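Local coordinates for DUF1460 domain-containing protein (Legionella pneumophila subsp. pneumophila, PDB 2IM9) that is of unknown function but probably acts as an amidase-like hydrolase of the papain-like peptidase clan, related to enzymes that act on N-acetylmuramoyl-L-alanine links, at residues I247-P252 with P307-I312; H135-D140 with L264-L269. One frame throughout, in Å; residues are numbered along the deposited sequence.

Interaction 1 (I247-P252 with P307-I312); sequences IEIIRP and PTIKGI
Ile250 N donates to Gly311 O over 2.9 Å with an N-H...O angle of 160°, and Ile250 O in turn accepts Lys310 N at 3.0 Å. One residue of strand 246-254 thus faces two residues of its partner, Lys310 and Gly311, which defines a classic beta bulge where antiparallel strand 311-317 begins. At the backbone angles of Gly311 a CB would be pressed against the carbonyl O of Lys310, a conflict that glycine avoids. One step along, Ile249 and Ile312 form a non-hydrogen-bonded pair, and a CA-H...O contact joins Ile312 CA to Glu248 O at 3.3 Å.

On the face bearing Ile249 and Ile312 the side-chain contacts across the two segments are apolar. Ile249 divides its branches: CG2 meets Ile309 CG2 at 3.6 Å, while CD1 rests on Ile312 CG2 at 3.8 Å, and Leu300 of helix 296-303 covers both Ile249 and Ile312. On the other face, Ile250 packs against Val219 and Tyr221 of strand 214-223.

Beyond the bulge, Arg251 reaches out with its chain extended from CG to NE, laying the guanidinium over Ile309. Ile309 CG1 sits against one face of this group, towards its rim, 3.4 Å from Arg251 NE. The guanidinium is also fixed by polar bonds, since NE is given to Ser267 OG of the neighbouring strand, and Trp254 makes a cation-pi contact with Arg251. The bond from Arg251 NH1 to Thr308 OG1 is bent: 3.0 Å long, it has an N-H...O angle of 133°, the hydroxyl lying out of the guanidinium plane.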
ATOM      1  N   ILE A 247      -5.415  -4.967  -4.387  1.00 14.06           N
ATOM      2  CA  ILE A 247      -5.659  -6.203  -3.609  1.00 13.29           C
ATOM      3  C   ILE A 247      -4.812  -6.183  -2.347  1.00 13.19           C
ATOM      4  O   ILE A 247      -3.590  -6.029  -2.437  1.00 13.58           O
ATOM      5  CB  ILE A 247      -5.249  -7.469  -4.418  1.00 13.99           C
ATOM      6  CG1 ILE A 247      -6.088  -7.587  -5.694  1.00 15.90           C
ATOM      7  CG2 ILE A 247      -5.401  -8.720  -3.567  1.00 14.42           C
ATOM      8  CD1 ILE A 247      -5.502  -8.612  -6.657  1.00 22.73           C
ATOM      9  N   GLU A 248      -5.463  -6.308  -1.192  1.00 13.00           N
ATOM     10  CA  GLU A 248      -4.773  -6.404   0.101  1.00 13.09           C
ATOM     11  C   GLU A 248      -4.893  -7.802   0.692  1.00 13.02           C
ATOM     12  O   GLU A 248      -5.961  -8.430   0.641  1.00 12.77           O
ATOM     13  CB  GLU A 248      -5.321  -5.360   1.086  1.00 12.90           C
ATOM     14  CG  GLU A 248      -5.051  -3.932   0.635  1.00 13.92           C
ATOM     15  CD  GLU A 248      -5.834  -2.863   1.385  1.00 15.03           C
ATOM     16  OE1 GLU A 248      -6.688  -3.204   2.232  1.00 14.71           O
ATOM     17  OE2 GLU A 248      -5.560  -1.667   1.123  1.00 16.13           O
ATOM     18  N   ILE A 249      -3.798  -8.276   1.279  1.00 12.76           N
ATOM     19  CA  ILE A 249      -3.764  -9.620   1.828  1.00 13.47           C
ATOM     20  C   ILE A 249      -4.106  -9.541   3.315  1.00 13.50           C
ATOM     21  O   ILE A 249      -3.429  -8.822   4.051  1.00 14.06           O
ATOM     22  CB  ILE A 249      -2.366 -10.276   1.617  1.00 14.39           C
ATOM     23  CG1 ILE A 249      -1.972 -10.312   0.126  1.00 13.37           C
ATOM     24  CG2 ILE A 249      -2.323 -11.657   2.290  1.00 14.46           C
ATOM     25  CD1 ILE A 249      -3.005 -10.949  -0.813  1.00 13.18           C
ATOM     26  N   ILE A 250      -5.126 -10.293   3.749  1.00 13.04           N
ATOM     27  CA  ILE A 250      -5.749 -10.092   5.062  1.00 13.78           C
ATOM     28  C   ILE A 250      -5.456 -11.223   6.035  1.00 14.75           C
ATOM     29  O   ILE A 250      -5.621 -12.403   5.694  1.00 14.07           O
ATOM     30  CB  ILE A 250      -7.301  -9.926   4.906  1.00 14.06           C
ATOM     31  CG1 ILE A 250      -7.629  -8.833   3.863  1.00 14.50           C
ATOM     32  CG2 ILE A 250      -7.967  -9.642   6.267  1.00 15.29           C
ATOM     33  CD1 ILE A 250      -6.958  -7.474   4.110  1.00 13.98           C
ATOM     34  N   ARG A 251      -5.029 -10.846   7.236  1.00 15.38           N
ATOM     35  CA  ARG A 251      -4.758 -11.780   8.315  1.00 16.86           C
ATOM     36  C   ARG A 251      -5.621 -11.347   9.512  1.00 18.32           C
ATOM     37  O   ARG A 251      -5.204 -10.487  10.296  1.00 18.61           O
ATOM     38  CB  ARG A 251      -3.275 -11.747   8.661  1.00 16.65           C
ATOM     39  CG  ARG A 251      -2.357 -12.117   7.501  1.00 15.72           C
ATOM     40  CD  ARG A 251      -0.968 -12.419   7.951  1.00 18.32           C
ATOM     41  NE  ARG A 251      -0.018 -12.375   6.853  1.00 18.77           N
ATOM     42  CZ  ARG A 251       1.105 -13.087   6.828  1.00 21.80           C
ATOM     43  NH1 ARG A 251       1.396 -13.904   7.841  1.00 18.83           N
ATOM     44  NH2 ARG A 251       1.940 -12.972   5.801  1.00 20.07           N
ATOM     45  N   PRO A 252      -6.830 -11.942   9.647  1.00 19.54           N
ATOM     46  CA  PRO A 252      -7.828 -11.506  10.638  1.00 20.83           C
ATOM     47  C   PRO A 252      -7.384 -11.660  12.079  1.00 22.75           C
ATOM     48  O   PRO A 252      -7.817 -10.882  12.929  1.00 24.07           O
ATOM     49  CB  PRO A 252      -9.026 -12.433  10.391  1.00 21.16           C
ATOM     50  CG  PRO A 252      -8.803 -13.006   9.046  1.00 21.14           C
ATOM     51  CD  PRO A 252      -7.327 -13.048   8.814  1.00 19.33           C
ATOM     52  N   PRO A 307      -1.090 -20.315   8.451  1.00 27.75           N
ATOM     53  CA  PRO A 307      -2.074 -20.339   9.528  1.00 26.95           C
ATOM     54  C   PRO A 307      -2.812 -19.002   9.710  1.00 25.63           C
ATOM     55  O   PRO A 307      -3.915 -18.994  10.249  1.00 26.74           O
ATOM     56  CB  PRO A 307      -1.225 -20.648  10.769  1.00 26.98           C
ATOM     57  CG  PRO A 307       0.129 -20.170  10.431  1.00 27.90           C
ATOM     58  CD  PRO A 307       0.289 -20.433   8.959  1.00 28.12           C
ATOM     59  N   THR A 308      -2.224 -17.893   9.256  1.00 23.00           N
ATOM     60  CA  THR A 308      -2.785 -16.562   9.562  1.00 21.12           C
ATOM     61  C   THR A 308      -3.431 -15.834   8.383  1.00 19.90           C
ATOM     62  O   THR A 308      -4.300 -14.995   8.589  1.00 19.58           O
ATOM     63  CB  THR A 308      -1.716 -15.634  10.167  1.00 21.28           C
ATOM     64  OG1 THR A 308      -0.589 -15.582   9.294  1.00 20.73           O
ATOM     65  CG2 THR A 308      -1.260 -16.187  11.525  1.00 21.04           C
ATOM     66  N   ILE A 309      -2.989 -16.129   7.165  1.00 18.42           N
ATOM     67  CA  ILE A 309      -3.594 -15.484   5.982  1.00 17.88           C
ATOM     68  C   ILE A 309      -4.927 -16.166   5.672  1.00 16.91           C
ATOM     69  O   ILE A 309      -4.978 -17.380   5.521  1.00 18.20           O
ATOM     70  CB  ILE A 309      -2.675 -15.541   4.746  1.00 17.55           C
ATOM     71  CG1 ILE A 309      -1.301 -14.913   5.046  1.00 18.69           C
ATOM     72  CG2 ILE A 309      -3.348 -14.833   3.548  1.00 18.56           C
ATOM     73  CD1 ILE A 309      -0.237 -15.221   3.960  1.00 18.55           C
ATOM     74  N   LYS A 310      -6.008 -15.395   5.581  1.00 16.03           N
ATOM     75  CA  LYS A 310      -7.340 -15.995   5.391  1.00 16.14           C
ATOM     76  C   LYS A 310      -8.107 -15.479   4.177  1.00 15.75           C
ATOM     77  O   LYS A 310      -9.176 -16.008   3.854  1.00 14.87           O
ATOM     78  CB  LYS A 310      -8.219 -15.819   6.640  1.00 16.91           C
ATOM     79  CG  LYS A 310      -7.715 -16.566   7.891  1.00 19.80           C
ATOM     80  CD  LYS A 310      -7.780 -18.076   7.706  1.00 24.83           C
ATOM     81  CE  LYS A 310      -7.140 -18.814   8.877  1.00 29.81           C
ATOM     82  NZ  LYS A 310      -7.251 -20.289   8.700  1.00 32.49           N
ATOM     83  N   GLY A 311      -7.612 -14.422   3.538  1.00 14.91           N
ATOM     84  CA  GLY A 311      -8.290 -13.952   2.317  1.00 13.99           C
ATOM     85  C   GLY A 311      -7.830 -12.607   1.801  1.00 13.21           C
ATOM     86  O   GLY A 311      -6.737 -12.132   2.145  1.00 12.85           O
ATOM     87  N   ILE A 312      -8.665 -11.987   0.970  1.00 12.85           N
ATOM     88  CA  ILE A 312      -8.276 -10.728   0.311  1.00 13.06           C
ATOM     89  C   ILE A 312      -9.342  -9.625   0.371  1.00 13.09           C
ATOM     90  O   ILE A 312     -10.528  -9.905   0.390  1.00 13.20           O
ATOM     91  CB  ILE A 312      -7.925 -10.969  -1.176  1.00 13.35           C
ATOM     92  CG1 ILE A 312      -9.113 -11.544  -1.963  1.00 12.94           C
ATOM     93  CG2 ILE A 312      -6.661 -11.833  -1.278  1.00 15.70           C
ATOM     94  CD1 ILE A 312      -8.834 -11.668  -3.481  1.00 13.44           C
TER

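Interaction 2 (H135-D140 with L264-L269); sequences HFTSID and LDISHL
The polar part of this contact centres on Ser138 and Asp265, which join the first turn of helix 137-147 to strand 264-275. Ser138 OG donates over 2.6 Å to Asp265 OD2, which receives it on its syn lone pair, the side of the other carboxylate oxygen. Both groups stand between their own backbone N and carbonyl carbon (chi1 60° for Ser138, 43° for Asp265), which turns hydroxyl and carboxylate to meet across the gap. Asp265 OD2 also accepts Ser217 OG from strand 214-223. A water bridges the same pair a second time: it accepts Ser138 N at 2.8 Å and donates to Asp265 OD1, also at 2.8 Å.

A second carboxylate works within the helix start. Phe136 occupies the N-cap position, and Phe136 N donates to Asp140 OD2 over 3.0 Å at 165°, while Asp140 N returns to Phe136 O in an i to i+4 bond. Asp140 OD1 makes a salt bridge to Lys176 NZ.

The apolar contacts flank this network. Leu264 CD1 approaches the Phe136 ring at its edge, near the ring plane, 3.6 Å from Phe136 CD1; Trp179 meets the same ring edge-to-face. Thr137 CG2 lies 3.8 Å from Ile266 CD1, the two side chains crossing at about a right angle, and touches Leu269 CD1 loosely at 4.4 Å.

Leu269 and the neighbouring His268 also touch Cys95 of helix 95-107, a meeting of cysteine and histidine like that in papain-like enzymes, though a catalytic role here is only inferred. With two hydroxyls, Ser138 and Ser217, at OD2 and the water at OD1, the buried Asp265 carboxylate is held against rotation about its CB-CG bond.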
ATOM      1  N   HIS A 135       0.768   4.939   8.093  1.00 13.90           N
ATOM      2  CA  HIS A 135       1.501   3.702   8.400  1.00 14.01           C
ATOM      3  C   HIS A 135       0.680   2.419   8.317  1.00 14.64           C
ATOM      4  O   HIS A 135       1.176   1.386   7.855  1.00 14.88           O
ATOM      5  CB  HIS A 135       2.123   3.776   9.800  1.00 13.91           C
ATOM      6  CG  HIS A 135       3.187   4.814   9.927  1.00 14.62           C
ATOM      7  ND1 HIS A 135       4.445   4.665   9.377  1.00 13.41           N
ATOM      8  CD2 HIS A 135       3.182   6.012  10.552  1.00 14.96           C
ATOM      9  CE1 HIS A 135       5.161   5.744   9.647  1.00 15.70           C
ATOM     10  NE2 HIS A 135       4.420   6.570  10.369  1.00 14.36           N
ATOM     11  N   PHE A 136      -0.558   2.475   8.804  1.00 13.92           N
ATOM     12  CA  PHE A 136      -1.393   1.271   8.863  1.00 14.09           C
ATOM     13  C   PHE A 136      -2.350   1.224   7.687  1.00 13.49           C
ATOM     14  O   PHE A 136      -3.169   2.125   7.482  1.00 13.81           O
ATOM     15  CB  PHE A 136      -2.147   1.199  10.186  1.00 14.40           C
ATOM     16  CG  PHE A 136      -1.248   0.959  11.358  1.00 14.15           C
ATOM     17  CD1 PHE A 136      -0.939  -0.339  11.744  1.00 14.79           C
ATOM     18  CD2 PHE A 136      -0.677   2.028  12.048  1.00 13.88           C
ATOM     19  CE1 PHE A 136      -0.086  -0.584  12.810  1.00 15.61           C
ATOM     20  CE2 PHE A 136       0.199   1.801  13.136  1.00 14.66           C
ATOM     21  CZ  PHE A 136       0.493   0.489  13.513  1.00 15.11           C
ATOM     22  N   THR A 137      -2.226   0.177   6.899  1.00 13.93           N
ATOM     23  CA  THR A 137      -3.039   0.044   5.692  1.00 13.85           C
ATOM     24  C   THR A 137      -4.538   0.164   5.950  1.00 14.07           C
ATOM     25  O   THR A 137      -5.266   0.767   5.136  1.00 13.70           O
ATOM     26  CB  THR A 137      -2.665  -1.244   4.942  1.00 14.93           C
ATOM     27  OG1 THR A 137      -1.245  -1.212   4.721  1.00 15.18           O
ATOM     28  CG2 THR A 137      -3.363  -1.312   3.591  1.00 14.59           C
ATOM     29  N   SER A 138      -5.015  -0.392   7.055  1.00 13.93           N
ATOM     30  CA  SER A 138      -6.465  -0.349   7.301  1.00 15.01           C
ATOM     31  C   SER A 138      -6.907   0.993   7.880  1.00 15.18           C
ATOM     32  O   SER A 138      -7.589   1.785   7.202  1.00 15.15           O
ATOM     33  CB  SER A 138      -6.912  -1.518   8.182  1.00 14.11           C
ATOM     34  OG  SER A 138      -6.261  -1.506   9.435  1.00 15.84           O
ATOM     35  N   ILE A 139      -6.496   1.271   9.114  1.00 15.11           N
ATOM     36  CA  ILE A 139      -7.074   2.392   9.852  1.00 15.82           C
ATOM     37  C   ILE A 139      -6.549   3.757   9.416  1.00 15.93           C
ATOM     38  O   ILE A 139      -7.176   4.791   9.697  1.00 15.96           O
ATOM     39  CB  ILE A 139      -6.924   2.189  11.379  1.00 15.59           C
ATOM     40  CG1 ILE A 139      -5.460   2.035  11.755  1.00 18.18           C
ATOM     41  CG2 ILE A 139      -7.716   0.961  11.834  1.00 18.26           C
ATOM     42  CD1 ILE A 139      -5.038   2.975  12.824  1.00 23.90           C
ATOM     43  N   ASP A 140      -5.397   3.765   8.734  1.00 15.19           N
ATOM     44  CA  ASP A 140      -4.875   5.002   8.150  1.00 14.95           C
ATOM     45  C   ASP A 140      -5.159   5.067   6.647  1.00 15.08           C
ATOM     46  O   ASP A 140      -5.941   5.894   6.187  1.00 15.85           O
ATOM     47  CB  ASP A 140      -3.368   5.134   8.363  1.00 14.87           C
ATOM     48  CG  ASP A 140      -2.975   5.269   9.818  1.00 15.93           C
ATOM     49  OD1 ASP A 140      -3.718   5.886  10.615  1.00 16.61           O
ATOM     50  OD2 ASP A 140      -1.879   4.784  10.144  1.00 15.77           O
ATOM     51  N   LEU A 264      -2.304  -6.752  14.123  1.00 16.48           N
ATOM     52  CA  LEU A 264      -2.331  -6.225  12.772  1.00 17.38           C
ATOM     53  C   LEU A 264      -3.293  -7.029  11.901  1.00 17.67           C
ATOM     54  O   LEU A 264      -3.691  -8.157  12.262  1.00 18.06           O
ATOM     55  CB  LEU A 264      -0.919  -6.247  12.176  1.00 16.95           C
ATOM     56  CG  LEU A 264      -0.644  -5.364  10.948  1.00 17.31           C
ATOM     57  CD1 LEU A 264      -1.105  -3.896  11.138  1.00 17.44           C
ATOM     58  CD2 LEU A 264       0.844  -5.430  10.645  1.00 19.03           C
ATOM     59  N   ASP A 265      -3.685  -6.456  10.770  1.00 16.71           N
ATOM     60  CA  ASP A 265      -4.721  -7.070   9.934  1.00 16.29           C
ATOM     61  C   ASP A 265      -4.338  -7.304   8.467  1.00 16.78           C
ATOM     62  O   ASP A 265      -4.952  -8.141   7.799  1.00 17.45           O
ATOM     63  CB  ASP A 265      -6.010  -6.228   9.982  1.00 16.37           C
ATOM     64  CG  ASP A 265      -5.745  -4.711   9.878  1.00 17.38           C
ATOM     65  OD1 ASP A 265      -4.590  -4.301   9.573  1.00 16.98           O
ATOM     66  OD2 ASP A 265      -6.701  -3.935  10.123  1.00 17.85           O
ATOM     67  N   ILE A 266      -3.380  -6.530   7.959  1.00 16.78           N
ATOM     68  CA  ILE A 266      -3.029  -6.538   6.528  1.00 17.46           C
ATOM     69  C   ILE A 266      -1.510  -6.669   6.365  1.00 17.53           C
ATOM     70  O   ILE A 266      -0.751  -5.892   6.965  1.00 17.78           O
ATOM     71  CB  ILE A 266      -3.544  -5.260   5.807  1.00 17.53           C
ATOM     72  CG1 ILE A 266      -5.070  -5.113   5.974  1.00 17.09           C
ATOM     73  CG2 ILE A 266      -3.098  -5.252   4.330  1.00 18.01           C
ATOM     74  CD1 ILE A 266      -5.579  -3.815   5.393  1.00 16.90           C
ATOM     75  N   SER A 267      -1.066  -7.634   5.553  1.00 17.21           N
ATOM     76  CA  SER A 267       0.359  -8.010   5.523  1.00 17.56           C
ATOM     77  C   SER A 267       1.046  -7.655   4.207  1.00 17.24           C
ATOM     78  O   SER A 267       2.293  -7.604   4.134  1.00 18.12           O
ATOM     79  CB  SER A 267       0.508  -9.514   5.786  1.00 18.18           C
ATOM     80  OG  SER A 267      -0.296 -10.269   4.888  1.00 18.76           O
ATOM     81  N   HIS A 268       0.253  -7.384   3.172  1.00 15.72           N
ATOM     82  CA  HIS A 268       0.786  -7.140   1.832  1.00 15.24           C
ATOM     83  C   HIS A 268      -0.294  -6.564   0.917  1.00 15.26           C
ATOM     84  O   HIS A 268      -1.494  -6.656   1.205  1.00 15.20           O
ATOM     85  CB  HIS A 268       1.321  -8.463   1.236  1.00 15.69           C
ATOM     86  CG  HIS A 268       2.161  -8.289   0.014  1.00 16.72           C
ATOM     87  ND1 HIS A 268       2.006  -9.063  -1.117  1.00 21.56           N
ATOM     88  CD2 HIS A 268       3.182  -7.439  -0.250  1.00 17.71           C
ATOM     89  CE1 HIS A 268       2.884  -8.684  -2.035  1.00 17.97           C
ATOM     90  NE2 HIS A 268       3.612  -7.704  -1.531  1.00 21.97           N
ATOM     91  N   LEU A 269       0.147  -5.936  -0.168  1.00 14.60           N
ATOM     92  CA  LEU A 269      -0.789  -5.422  -1.169  1.00 15.35           C
ATOM     93  C   LEU A 269      -0.151  -5.227  -2.520  1.00 15.17           C
ATOM     94  O   LEU A 269       1.075  -5.248  -2.653  1.00 15.43           O
ATOM     95  CB  LEU A 269      -1.502  -4.147  -0.690  1.00 16.24           C
ATOM     96  CG  LEU A 269      -0.711  -2.834  -0.654  1.00 18.14           C
ATOM     97  CD1 LEU A 269      -1.690  -1.679  -0.486  1.00 17.46           C
ATOM     98  CD2 LEU A 269       0.229  -2.841   0.500  1.00 21.91           C
TER
HETATM   99  O   HOH W   1      -3.300  -1.936   8.726  1.00 16.93           O

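Overall arrangement
Both contacts are largely buried and share one sheet, in which strands 246-254 and 264-275 are neighbours. Interaction 1 is a strand-to-strand join, dominated by backbone bonds and isoleucine packing, with an exposed fringe at Lys310. Interaction 2, nearer the centre of the molecule (about 8 Å between centres, against about 14 Å for interaction 1), sets a helix start on the sheet and relies on a serine-carboxylate bond, a water held by a backbone N-H, and flanking apolar contacts. The two are tied directly: Arg251 N lies 2.8 Å from Asp265 O, a probable hydrogen bond. Glu248, whose OE1 is bonded to Asn142 of helix 137-147, brings its OE2 to 3.3 Å from Thr137 CG2.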